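Heptaprenyl diphosphate synthase (HEPPP synthase) subunit 1 family protein (Staphylococcus aureus, PDB 5H9D) is subunit 1 of a two-component heptaprenyl diphosphate synthase and probably acts with its partner subunit to make C35 heptaprenyl diphosphate. Local coordinates at residues L49-D52 with T53-H57. Residues are numbered along the deposited sequence; the frame is centred on the assembly and turned at random.
Sequences LTID and TSMRH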
loop_
_atom_site.group_PDB
_atom_site.type_symbol
_atom_site.label_atom_id
_atom_site.label_comp_id
_atom_site.label_asym_id
_atom_site.label_seq_id
_atom_site.Cartn_x
_atom_site.Cartn_y
_atom_site.Cartn_z
ATOM N N LEU C 49 -18.651 6.643 2.064
ATOM C CA LEU C 49 -18.330 7.922 1.429
ATOM C C LEU C 49 -16.789 8.076 1.240
ATOM O O LEU C 49 -16.326 8.746 0.297
ATOM C CB LEU C 49 -18.922 9.080 2.255
ATOM C CG LEU C 49 -18.697 10.522 1.750
ATOM C CD1 LEU C 49 -19.380 10.796 0.382
ATOM C CD2 LEU C 49 -19.213 11.461 2.807
ATOM N N THR C 50 -16.008 7.422 2.109
ATOM C CA THR C 50 -14.542 7.473 2.020
ATOM C C THR C 50 -13.982 6.670 0.846
ATOM O O THR C 50 -13.110 7.140 0.116
ATOM C CB THR C 50 -13.855 6.895 3.259
ATOM O OG1 THR C 50 -14.587 7.252 4.432
ATOM C CG2 THR C 50 -12.444 7.435 3.367
ATOM N N ILE C 51 -14.457 5.443 0.676
ATOM C CA ILE C 51 -13.944 4.656 -0.419
ATOM C C ILE C 51 -14.364 5.278 -1.757
ATOM O O ILE C 51 -13.634 5.191 -2.746
ATOM C CB ILE C 51 -14.360 3.171 -0.295
ATOM C CG1 ILE C 51 -13.611 2.360 -1.345
ATOM C CG2 ILE C 51 -15.829 2.999 -0.431
ATOM C CD1 ILE C 51 -12.118 2.351 -1.135
ATOM N N ASP C 52 -15.513 5.948 -1.764
ATOM C CA ASP C 52 -16.006 6.623 -2.953
ATOM C C ASP C 52 -15.085 7.818 -3.236
ATOM O O ASP C 52 -14.834 8.185 -4.401
ATOM C CB ASP C 52 -17.452 7.103 -2.708
ATOM C CG ASP C 52 -18.006 7.988 -3.856
ATOM O OD1 ASP C 52 -17.884 9.229 -3.774
ATOM O OD2 ASP C 52 -18.566 7.446 -4.845
ATOM N N THR C 53 -14.567 8.408 -2.157
ATOM C CA THR C 53 -13.685 9.572 -2.241
ATOM C C THR C 53 -12.286 9.248 -2.787
ATOM O O THR C 53 -11.812 9.893 -3.737
ATOM C CB THR C 53 -13.538 10.268 -0.842
ATOM O OG1 THR C 53 -14.827 10.649 -0.353
ATOM C CG2 THR C 53 -12.686 11.507 -0.942
ATOM N N SER C 54 -11.611 8.269 -2.199
ATOM C CA SER C 54 -10.283 7.943 -2.693
ATOM C C SER C 54 -10.383 7.559 -4.164
ATOM O O SER C 54 -9.700 8.147 -5.019
ATOM C CB SER C 54 -9.658 6.820 -1.871
ATOM O OG SER C 54 -10.540 5.725 -1.734
ATOM N N MET C 55 -11.265 6.601 -4.449
ATOM C CA MET C 55 -11.506 6.120 -5.805
ATOM C C MET C 55 -11.698 7.259 -6.831
ATOM O O MET C 55 -11.045 7.290 -7.874
ATOM C CB MET C 55 -12.729 5.203 -5.798
ATOM C CG MET C 55 -12.569 3.892 -5.005
ATOM S SD MET C 55 -11.446 2.795 -5.811
ATOM C CE MET C 55 -9.873 3.148 -4.939
ATOM N N ARG C 56 -12.581 8.210 -6.534
ATOM C CA ARG C 56 -12.796 9.323 -7.468
ATOM C C ARG C 56 -11.584 10.268 -7.522
ATOM O O ARG C 56 -11.358 10.946 -8.539
ATOM C CB ARG C 56 -14.058 10.103 -7.096
ATOM C CG ARG C 56 -14.310 11.285 -8.019
ATOM C CD ARG C 56 -15.650 11.977 -7.771
ATOM N NE ARG C 56 -16.762 11.028 -7.744
ATOM C CZ ARG C 56 -17.247 10.491 -6.629
ATOM N NH1 ARG C 56 -16.716 10.826 -5.456
ATOM N NH2 ARG C 56 -18.244 9.609 -6.690
ATOM N N HIS C 57 -10.804 10.298 -6.429
ATOM C CA HIS C 57 -9.617 11.140 -6.363
ATOM C C HIS C 57 -8.532 10.583 -7.249
ATOM O O HIS C 57 -7.916 11.316 -8.003
ATOM C CB HIS C 57 -9.096 11.256 -4.940
ATOM C CG HIS C 57 -8.075 12.342 -4.763
ATOM N ND1 HIS C 57 -8.264 13.620 -5.241
ATOM C CD2 HIS C 57 -6.877 12.353 -4.133
ATOM C CE1 HIS C 57 -7.231 14.374 -4.914
ATOM N NE2 HIS C 57 -6.375 13.629 -4.239
#
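Asp52 and Arg56, one helical turn apart, both set CG anti to the backbone N, and a bend at chi3 of Arg56 (-51°) turns the edge of its guanidinium back to the carboxylate. The salt bridge is end-on: Arg56 NH1 reaches Asp52 OD1 at 2.6 Å and Arg56 NH2 reaches Asp52 OD2 at 2.9 Å. The two planes are 49° apart, so the fit is not flat: OD1 lies in the guanidinium plane yet is met from above the carboxylate, whereas OD2 is approached on its syn side. Aspartate and arginine at i and i+4 suit this partly exposed flank, where a long, flexible base can reach a short acid. Arg56 N bonds to Asp52 O at 3.1 Å, continuing the helical ladder.

On a buried flank, Thr53 OG1 donates to Leu49 O at 2.5 Å; threonine suits because its hydroxyl returns to the carbonyl one turn back. On another, Ile51 and Met55 run side by side, CG1 to CG 4.1 Å, apolar chains suited to burial between helices.

Helix 43-65 turns Leu49 and Thr53 to helix 4-15, Thr50, Ile51 and Ser54 to helix 70-88, and Ile51 and Met55 to helix 91-112, while the salt bridge lies by the loop at Asn28.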